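Local coordinates for enolase (alpha proteobacterium BAL199, PDB 3UGV), which probably catalyses magnesium-dependent abstraction of a proton next to a substrate carboxylate, as in the mandelate racemase branch of the enolase superfamily, at residues L151-N164 with M337-W351. Residues are numbered along the deposited sequence; the frame is centred on the assembly and turned at random.
Sequences LGGTPGSVKAYNSN and MRVTETAHWLEWQSW
Ala160, Tyr161 and Asn162 pair in parallel with Leu346, Glu347 and Trp348, joined by four backbone hydrogen bonds that run from Leu346 N to Lys159 O at one end to Ser163 N on Trp348 O at the other. Beyond that end, Asn164 reads the second segment with its amide: OD1 takes Ser350 N on a lone pair at 2.9 Å, while ND2 gives a hydrogen bond to Ser350 OG. Lys159 lies over one face of Trp345, its CE 3.6 Å from the centroid of the six-membered ring and NZ in a cation-pi contact. Its chain runs extended from CG, anti to the backbone N (chi1 -163°), and bends at chi3 to bring the ammonium over the indole. Glu347 CA sits over a face of the Tyr161 ring, 4.0 Å from its centroid, and Trp345 CB meets the edge of that ring. Farther back, Arg338 bends at chi2 and chi3 and grips the loop at 154-156 and the first residue of strand 157-162: NE donates to Thr154 O at 2.7 Å, NH1 to Ser157 O at 3.2 Å, and Gly156 CA lies over one face of the guanidinium. Cutting Arg338 back to an alanine is likely to leave Thr154 O and Ser157 O without their guanidinium donors and the loop less firmly held against 337-351. Val339 CG1 comes within 3.4 Å of Gly153 N, where glycine leaves room for it. Thr154 OG1 makes a hydrogen bond with Glu106 OE2 of a neighbouring subunit. Glu347 OE1 forms a salt bridge with Lys194 of strand 192-196 and OE2 accepts from Leu328 N; this side chain lies about 5 Å from a magnesium ion, so the pairing runs beside a metal site of the barrel domain. Strand 157-162 runs between 346-348 and antiparallel 366-368, while helix 330-337 packs through Ala334 against Val158 and Leu346.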
ATOM      1  N   LEU F 151     -30.543  15.030 -21.948  1.00 34.14           N
ATOM      2  CA  LEU F 151     -29.369  14.786 -21.117  1.00 26.52           C
ATOM      3  C   LEU F 151     -28.241  15.784 -21.353  1.00 34.72           C
ATOM      4  O   LEU F 151     -27.174  15.682 -20.736  1.00 33.48           O
ATOM      5  CB  LEU F 151     -28.851  13.363 -21.324  1.00 24.61           C
ATOM      6  CG  LEU F 151     -29.771  12.265 -20.804  1.00 32.16           C
ATOM      7  CD1 LEU F 151     -29.187  10.897 -21.110  1.00 33.64           C
ATOM      8  CD2 LEU F 151     -30.037  12.459 -19.304  1.00 27.49           C
ATOM      9  N   GLY F 152     -28.459  16.742 -22.248  1.00 25.06           N
ATOM     10  CA  GLY F 152     -27.497  17.818 -22.407  1.00 16.05           C
ATOM     11  C   GLY F 152     -26.649  17.730 -23.662  1.00 29.57           C
ATOM     12  O   GLY F 152     -25.699  18.501 -23.830  1.00 23.19           O
ATOM     13  N   GLY F 153     -26.984  16.798 -24.548  1.00 25.27           N
ATOM     14  CA  GLY F 153     -26.231  16.645 -25.774  1.00 25.19           C
ATOM     15  C   GLY F 153     -27.126  16.891 -26.952  1.00 30.17           C
ATOM     16  O   GLY F 153     -28.140  17.575 -26.807  1.00 30.62           O
ATOM     17  N   THR F 154     -26.751  16.331 -28.106  1.00 36.44           N
ATOM     18  CA  THR F 154     -27.565  16.378 -29.327  1.00 42.13           C
ATOM     19  C   THR F 154     -27.410  15.098 -30.149  1.00 46.62           C
ATOM     20  O   THR F 154     -26.382  14.412 -30.061  1.00 36.32           O
ATOM     21  CB  THR F 154     -27.157  17.532 -30.257  1.00 40.65           C
ATOM     22  OG1 THR F 154     -25.867  17.250 -30.817  1.00 41.61           O
ATOM     23  CG2 THR F 154     -27.123  18.854 -29.514  1.00 43.05           C
ATOM     24  N   PRO F 155     -28.430  14.782 -30.967  1.00 42.94           N
ATOM     25  CA  PRO F 155     -28.394  13.646 -31.896  1.00 41.69           C
ATOM     26  C   PRO F 155     -27.195  13.718 -32.842  1.00 38.14           C
ATOM     27  O   PRO F 155     -26.795  14.801 -33.265  1.00 40.36           O
ATOM     28  CB  PRO F 155     -29.696  13.807 -32.689  1.00 41.39           C
ATOM     29  CG  PRO F 155     -30.594  14.570 -31.778  1.00 43.77           C
ATOM     30  CD  PRO F 155     -29.706  15.512 -31.037  1.00 35.03           C
ATOM     31  N   GLY F 156     -26.627  12.565 -33.175  1.00 38.98           N
ATOM     32  CA  GLY F 156     -25.481  12.524 -34.059  1.00 36.93           C
ATOM     33  C   GLY F 156     -24.927  11.123 -34.199  1.00 34.25           C
ATOM     34  O   GLY F 156     -25.597  10.144 -33.871  1.00 36.32           O
ATOM     35  N   SER F 157     -23.689  11.040 -34.670  1.00 29.73           N
ATOM     36  CA  SER F 157     -23.037   9.771 -34.966  1.00 38.35           C
ATOM     37  C   SER F 157     -22.287   9.210 -33.758  1.00 32.96           C
ATOM     38  O   SER F 157     -21.700   9.958 -32.979  1.00 33.52           O
ATOM     39  CB  SER F 157     -22.060   9.943 -36.140  1.00 40.28           C
ATOM     40  OG  SER F 157     -22.732   9.791 -37.374  1.00 52.06           O
ATOM     41  N   VAL F 158     -22.317   7.888 -33.617  1.00 26.24           N
ATOM     42  CA  VAL F 158     -21.560   7.198 -32.578  1.00 25.79           C
ATOM     43  C   VAL F 158     -20.867   6.000 -33.209  1.00 28.87           C
ATOM     44  O   VAL F 158     -21.533   5.128 -33.776  1.00 25.59           O
ATOM     45  CB  VAL F 158     -22.458   6.685 -31.451  1.00 29.02           C
ATOM     46  CG1 VAL F 158     -21.594   6.200 -30.272  1.00 31.60           C
ATOM     47  CG2 VAL F 158     -23.428   7.760 -31.005  1.00 25.00           C
ATOM     48  N   LYS F 159     -19.539   5.973 -33.129  1.00 24.91           N
ATOM     49  CA  LYS F 159     -18.751   4.897 -33.722  1.00 27.35           C
ATOM     50  C   LYS F 159     -19.169   3.587 -33.081  1.00 28.24           C
ATOM     51  O   LYS F 159     -19.301   3.509 -31.864  1.00 24.94           O
ATOM     52  CB  LYS F 159     -17.249   5.141 -33.507  1.00 22.22           C
ATOM     53  CG  LYS F 159     -16.332   4.308 -34.412  1.00 26.08           C
ATOM     54  CD  LYS F 159     -14.863   4.603 -34.144  1.00 25.18           C
ATOM     55  CE  LYS F 159     -14.558   4.397 -32.667  1.00 38.96           C
ATOM     56  NZ  LYS F 159     -13.160   4.758 -32.287  1.00 47.47           N
ATOM     57  N   ALA F 160     -19.408   2.563 -33.890  1.00 24.37           N
ATOM     58  CA  ALA F 160     -19.836   1.285 -33.333  1.00 18.31           C
ATOM     59  C   ALA F 160     -19.010   0.145 -33.886  1.00 20.79           C
ATOM     60  O   ALA F 160     -18.258   0.310 -34.841  1.00 31.65           O
ATOM     61  CB  ALA F 160     -21.318   1.047 -33.600  1.00 18.58           C
ATOM     62  N   TYR F 161     -19.137  -1.015 -33.263  1.00 21.84           N
ATOM     63  CA  TYR F 161     -18.525  -2.226 -33.779  1.00 18.02           C
ATOM     64  C   TYR F 161     -19.604  -3.283 -33.816  1.00 21.50           C
ATOM     65  O   TYR F 161     -20.576  -3.225 -33.053  1.00 15.00           O
ATOM     66  CB  TYR F 161     -17.339  -2.668 -32.907  1.00 11.30           C
ATOM     67  CG  TYR F 161     -17.699  -3.140 -31.494  1.00 19.66           C
ATOM     68  CD1 TYR F 161     -17.907  -4.480 -31.227  1.00 24.98           C
ATOM     69  CD2 TYR F 161     -17.795  -2.243 -30.433  1.00 19.27           C
ATOM     70  CE1 TYR F 161     -18.216  -4.912 -29.951  1.00 33.29           C
ATOM     71  CE2 TYR F 161     -18.092  -2.665 -29.161  1.00 15.19           C
ATOM     72  CZ  TYR F 161     -18.303  -4.005 -28.929  1.00 22.70           C
ATOM     73  OH  TYR F 161     -18.608  -4.448 -27.683  1.00 25.80           O
ATOM     74  N   ASN F 162     -19.434  -4.252 -34.699  1.00 20.98           N
ATOM     75  CA  ASN F 162     -20.495  -5.200 -34.978  1.00 21.70           C
ATOM     76  C   ASN F 162     -20.356  -6.473 -34.138  1.00 26.60           C
ATOM     77  O   ASN F 162     -19.450  -7.282 -34.369  1.00 30.66           O
ATOM     78  CB  ASN F 162     -20.490  -5.527 -36.486  1.00 16.63           C
ATOM     79  CG  ASN F 162     -21.723  -6.300 -36.932  1.00 25.20           C
ATOM     80  OD1 ASN F 162     -22.392  -6.970 -36.134  1.00 23.18           O
ATOM     81  ND2 ASN F 162     -22.024  -6.220 -38.221  1.00 23.04           N
ATOM     82  N   SER F 163     -21.252  -6.671 -33.173  1.00 23.25           N
ATOM     83  CA  SER F 163     -21.226  -7.918 -32.416  1.00 28.97           C
ATOM     84  C   SER F 163     -22.276  -8.953 -32.827  1.00 29.99           C
ATOM     85  O   SER F 163     -22.575  -9.868 -32.059  1.00 26.82           O
ATOM     86  CB  SER F 163     -21.232  -7.677 -30.893  1.00 28.03           C
ATOM     87  OG  SER F 163     -22.442  -7.112 -30.447  1.00 37.88           O
ATOM     88  N   ASN F 164     -22.811  -8.835 -34.041  1.00 27.50           N
ATOM     89  CA  ASN F 164     -23.841  -9.776 -34.487  1.00 26.32           C
ATOM     90  C   ASN F 164     -23.441 -11.257 -34.471  1.00 37.61           C
ATOM     91  O   ASN F 164     -24.301 -12.123 -34.317  1.00 48.74           O
ATOM     92  CB  ASN F 164     -24.331  -9.430 -35.885  1.00 27.14           C
ATOM     93  CG  ASN F 164     -25.580  -8.572 -35.879  1.00 31.42           C
ATOM     94  OD1 ASN F 164     -26.280  -8.449 -34.865  1.00 31.79           O
ATOM     95  ND2 ASN F 164     -25.879  -7.985 -37.032  1.00 26.70           N
ATOM     96  N   MET F 337     -24.221   7.665 -25.040  1.00 21.96           N
ATOM     97  CA  MET F 337     -22.841   7.812 -25.537  1.00 25.33           C
ATOM     98  C   MET F 337     -22.593   9.211 -26.074  1.00 27.27           C
ATOM     99  O   MET F 337     -21.454   9.687 -26.077  1.00 30.74           O
ATOM    100  CB  MET F 337     -22.490   6.762 -26.601  1.00 22.42           C
ATOM    101  CG  MET F 337     -22.333   5.361 -26.048  1.00 26.76           C
ATOM    102  SD  MET F 337     -20.780   5.165 -25.167  1.00 27.61           S
ATOM    103  CE  MET F 337     -19.669   4.847 -26.544  1.00 27.20           C
ATOM    104  N   ARG F 338     -23.666   9.867 -26.517  1.00 34.62           N
ATOM    105  CA  ARG F 338     -23.588  11.245 -27.005  1.00 32.30           C
ATOM    106  C   ARG F 338     -23.235  12.226 -25.890  1.00 33.43           C
ATOM    107  O   ARG F 338     -22.736  13.307 -26.163  1.00 31.46           O
ATOM    108  CB  ARG F 338     -24.900  11.671 -27.681  1.00 27.64           C
ATOM    109  CG  ARG F 338     -25.163  11.011 -29.037  1.00 30.17           C
ATOM    110  CD  ARG F 338     -24.156  11.447 -30.094  1.00 29.13           C
ATOM    111  NE  ARG F 338     -24.175  12.893 -30.303  1.00 42.65           N
ATOM    112  CZ  ARG F 338     -23.436  13.534 -31.212  1.00 49.82           C
ATOM    113  NH1 ARG F 338     -22.615  12.864 -32.012  1.00 45.28           N
ATOM    114  NH2 ARG F 338     -23.521  14.855 -31.332  1.00 45.82           N
ATOM    115  N   VAL F 339     -23.492  11.856 -24.640  1.00 30.13           N
ATOM    116  CA  VAL F 339     -23.131  12.729 -23.525  1.00 33.44           C
ATOM    117  C   VAL F 339     -22.178  12.056 -22.551  1.00 39.73           C
ATOM    118  O   VAL F 339     -22.019  12.515 -21.426  1.00 42.39           O
ATOM    119  CB  VAL F 339     -24.356  13.199 -22.744  1.00 26.89           C
ATOM    120  CG1 VAL F 339     -25.269  13.992 -23.653  1.00 33.72           C
ATOM    121  CG2 VAL F 339     -25.094  11.998 -22.153  1.00 26.14           C
ATOM    122  N   THR F 340     -21.549  10.968 -22.980  1.00 33.91           N
ATOM    123  CA  THR F 340     -20.607  10.261 -22.114  1.00 28.11           C
ATOM    124  C   THR F 340     -19.174  10.738 -22.355  1.00 27.37           C
ATOM    125  O   THR F 340     -18.615  10.609 -23.455  1.00 25.58           O
ATOM    126  CB  THR F 340     -20.713   8.747 -22.292  1.00 26.05           C
ATOM    127  OG1 THR F 340     -22.015   8.317 -21.875  1.00 25.82           O
ATOM    128  CG2 THR F 340     -19.643   8.036 -21.474  1.00 18.66           C
ATOM    129  N   GLU F 341     -18.591  11.303 -21.313  1.00 27.71           N
ATOM    130  CA  GLU F 341     -17.317  12.011 -21.410  1.00 27.31           C
ATOM    131  C   GLU F 341     -16.183  11.137 -21.956  1.00 29.71           C
ATOM    132  O   GLU F 341     -15.399  11.592 -22.775  1.00 24.48           O
ATOM    133  CB  GLU F 341     -16.977  12.549 -20.023  1.00 44.71           C
ATOM    134  CG  GLU F 341     -15.729  13.378 -19.908  1.00 63.65           C
ATOM    135  CD  GLU F 341     -15.402  13.674 -18.449  1.00 75.72           C
ATOM    136  OE1 GLU F 341     -16.336  13.629 -17.607  1.00 73.50           O
ATOM    137  OE2 GLU F 341     -14.210  13.928 -18.148  1.00 76.88           O
ATOM    138  N   THR F 342     -16.085   9.885 -21.506  1.00 23.60           N
ATOM    139  CA  THR F 342     -15.032   9.016 -22.012  1.00 23.28           C
ATOM    140  C   THR F 342     -15.572   7.982 -23.005  1.00 25.09           C
ATOM    141  O   THR F 342     -15.028   6.900 -23.133  1.00 22.14           O
ATOM    142  CB  THR F 342     -14.250   8.309 -20.884  1.00 21.70           C
ATOM    143  OG1 THR F 342     -15.143   7.489 -20.132  1.00 20.97           O
ATOM    144  CG2 THR F 342     -13.574   9.323 -19.953  1.00 21.88           C
ATOM    145  N   ALA F 343     -16.638   8.329 -23.713  1.00 23.81           N
ATOM    146  CA  ALA F 343     -17.226   7.433 -24.704  1.00 17.00           C
ATOM    147  C   ALA F 343     -16.159   6.807 -25.577  1.00 19.47           C
ATOM    148  O   ALA F 343     -15.235   7.474 -26.026  1.00 25.20           O
ATOM    149  CB  ALA F 343     -18.238   8.175 -25.561  1.00 20.95           C
ATOM    150  N   HIS F 344     -16.285   5.513 -25.815  1.00 24.57           N
ATOM    151  CA  HIS F 344     -15.259   4.800 -26.552  1.00 24.91           C
ATOM    152  C   HIS F 344     -15.897   4.095 -27.756  1.00 26.81           C
ATOM    153  O   HIS F 344     -15.890   4.635 -28.865  1.00 28.50           O
ATOM    154  CB  HIS F 344     -14.506   3.841 -25.610  1.00 14.88           C
ATOM    155  CG  HIS F 344     -13.273   3.243 -26.210  1.00 24.54           C
ATOM    156  ND1 HIS F 344     -12.703   2.081 -25.728  1.00 17.08           N
ATOM    157  CD2 HIS F 344     -12.507   3.635 -27.261  1.00 14.27           C
ATOM    158  CE1 HIS F 344     -11.637   1.787 -26.452  1.00 19.71           C
ATOM    159  NE2 HIS F 344     -11.504   2.705 -27.398  1.00 18.36           N
ATOM    160  N   TRP F 345     -16.462   2.912 -27.543  1.00 27.07           N
ATOM    161  CA  TRP F 345     -17.150   2.193 -28.621  1.00 23.86           C
ATOM    162  C   TRP F 345     -18.581   1.865 -28.234  1.00 27.17           C
ATOM    163  O   TRP F 345     -18.885   1.602 -27.060  1.00 23.75           O
ATOM    164  CB  TRP F 345     -16.465   0.860 -28.940  1.00 14.91           C
ATOM    165  CG  TRP F 345     -15.123   0.916 -29.617  1.00 25.09           C
ATOM    166  CD1 TRP F 345     -13.903   0.978 -29.008  1.00 21.27           C
ATOM    167  CD2 TRP F 345     -14.862   0.831 -31.027  1.00 25.21           C
ATOM    168  NE1 TRP F 345     -12.904   0.950 -29.945  1.00 25.41           N
ATOM    169  CE2 TRP F 345     -13.463   0.865 -31.195  1.00 27.28           C
ATOM    170  CE3 TRP F 345     -15.676   0.751 -32.165  1.00 18.22           C
ATOM    171  CZ2 TRP F 345     -12.854   0.816 -32.461  1.00 17.20           C
ATOM    172  CZ3 TRP F 345     -15.069   0.696 -33.423  1.00 18.41           C
ATOM    173  CH2 TRP F 345     -13.675   0.723 -33.556  1.00 19.42           C
ATOM    174  N   LEU F 346     -19.454   1.840 -29.236  1.00 27.98           N
ATOM    175  CA  LEU F 346     -20.824   1.374 -29.061  1.00 18.09           C
ATOM    176  C   LEU F 346     -20.956  -0.054 -29.584  1.00 27.53           C
ATOM    177  O   LEU F 346     -20.622  -0.328 -30.734  1.00 28.99           O
ATOM    178  CB  LEU F 346     -21.789   2.280 -29.819  1.00 22.75           C
ATOM    179  CG  LEU F 346     -23.245   1.852 -29.632  1.00 30.44           C
ATOM    180  CD1 LEU F 346     -24.095   2.998 -29.142  1.00 26.66           C
ATOM    181  CD2 LEU F 346     -23.807   1.254 -30.899  1.00 28.15           C
ATOM    182  N   GLU F 347     -21.432  -0.973 -28.753  1.00 23.89           N
ATOM    183  CA  GLU F 347     -21.635  -2.329 -29.238  1.00 26.82           C
ATOM    184  C   GLU F 347     -22.920  -2.385 -30.044  1.00 30.80           C
ATOM    185  O   GLU F 347     -23.980  -2.032 -29.533  1.00 24.45           O
ATOM    186  CB  GLU F 347     -21.721  -3.330 -28.089  1.00 19.98           C
ATOM    187  CG  GLU F 347     -21.848  -4.768 -28.574  1.00 28.98           C
ATOM    188  CD  GLU F 347     -22.026  -5.757 -27.438  1.00 43.51           C
ATOM    189  OE1 GLU F 347     -21.192  -6.687 -27.301  1.00 40.11           O
ATOM    190  OE2 GLU F 347     -23.005  -5.601 -26.679  1.00 46.36           O
ATOM    191  N   TRP F 348     -22.836  -2.840 -31.293  1.00 26.79           N
ATOM    192  CA  TRP F 348     -24.026  -2.909 -32.129  1.00 21.46           C
ATOM    193  C   TRP F 348     -24.391  -4.335 -32.492  1.00 21.23           C
ATOM    194  O   TRP F 348     -23.528  -5.142 -32.834  1.00 24.88           O
ATOM    195  CB  TRP F 348     -23.872  -2.057 -33.395  1.00 21.45           C
ATOM    196  CG  TRP F 348     -25.085  -2.069 -34.318  1.00 25.77           C
ATOM    197  CD1 TRP F 348     -26.143  -1.197 -34.295  1.00 30.88           C
ATOM    198  CD2 TRP F 348     -25.355  -2.993 -35.390  1.00 21.17           C
ATOM    199  NE1 TRP F 348     -27.047  -1.520 -35.285  1.00 28.41           N
ATOM    200  CE2 TRP F 348     -26.588  -2.615 -35.970  1.00 25.71           C
ATOM    201  CE3 TRP F 348     -24.676  -4.096 -35.917  1.00 27.77           C
ATOM    202  CZ2 TRP F 348     -27.155  -3.307 -37.044  1.00 22.36           C
ATOM    203  CZ3 TRP F 348     -25.241  -4.779 -36.995  1.00 30.53           C
ATOM    204  CH2 TRP F 348     -26.469  -4.385 -37.538  1.00 22.47           C
ATOM    205  N   GLN F 349     -25.685  -4.630 -32.414  1.00 17.48           N
ATOM    206  CA  GLN F 349     -26.235  -5.895 -32.892  1.00 21.02           C
ATOM    207  C   GLN F 349     -27.669  -5.623 -33.329  1.00 29.92           C
ATOM    208  O   GLN F 349     -28.264  -4.635 -32.908  1.00 34.29           O
ATOM    209  CB  GLN F 349     -26.182  -6.970 -31.803  1.00 20.53           C
ATOM    210  CG  GLN F 349     -27.197  -6.781 -30.685  1.00 35.35           C
ATOM    211  CD  GLN F 349     -26.818  -5.686 -29.706  1.00 44.74           C
ATOM    212  OE1 GLN F 349     -25.632  -5.442 -29.435  1.00 50.35           O
ATOM    213  NE2 GLN F 349     -27.826  -5.015 -29.165  1.00 35.27           N
ATOM    214  N   SER F 350     -28.221  -6.470 -34.189  1.00 30.22           N
ATOM    215  CA  SER F 350     -29.589  -6.259 -34.672  1.00 28.34           C
ATOM    216  C   SER F 350     -30.575  -7.318 -34.157  1.00 29.17           C
ATOM    217  O   SER F 350     -31.629  -7.554 -34.747  1.00 40.70           O
ATOM    218  CB  SER F 350     -29.622  -6.166 -36.204  1.00 27.19           C
ATOM    219  OG  SER F 350     -28.996  -7.283 -36.798  1.00 26.83           O
ATOM    220  N   TRP F 351     -30.221  -7.938 -33.041  1.00 32.74           N
ATOM    221  CA  TRP F 351     -31.032  -8.983 -32.441  1.00 33.70           C
ATOM    222  C   TRP F 351     -32.434  -8.508 -32.089  1.00 38.62           C
ATOM    223  O   TRP F 351     -33.384  -9.289 -32.159  1.00 43.03           O
ATOM    224  CB  TRP F 351     -30.322  -9.538 -31.207  1.00 35.52           C
ATOM    225  CG  TRP F 351     -28.954 -10.085 -31.528  1.00 34.77           C
ATOM    226  CD1 TRP F 351     -28.422 -10.295 -32.773  1.00 34.07           C
ATOM    227  CD2 TRP F 351     -27.944 -10.466 -30.593  1.00 36.13           C
ATOM    228  NE1 TRP F 351     -27.149 -10.794 -32.667  1.00 36.33           N
ATOM    229  CE2 TRP F 351     -26.830 -10.910 -31.339  1.00 35.99           C
ATOM    230  CE3 TRP F 351     -27.873 -10.487 -29.198  1.00 36.63           C
ATOM    231  CZ2 TRP F 351     -25.664 -11.366 -30.737  1.00 39.72           C
ATOM    232  CZ3 TRP F 351     -26.709 -10.939 -28.600  1.00 35.63           C
ATOM    233  CH2 TRP F 351     -25.621 -11.371 -29.367  1.00 37.55           C
TER
HETATM  234  O   HOH W   1     -18.276   5.434 -30.024  1.00 27.86           O
HETATM  235  O   HOH W   2     -13.953   6.604 -29.558  1.00 38.96           O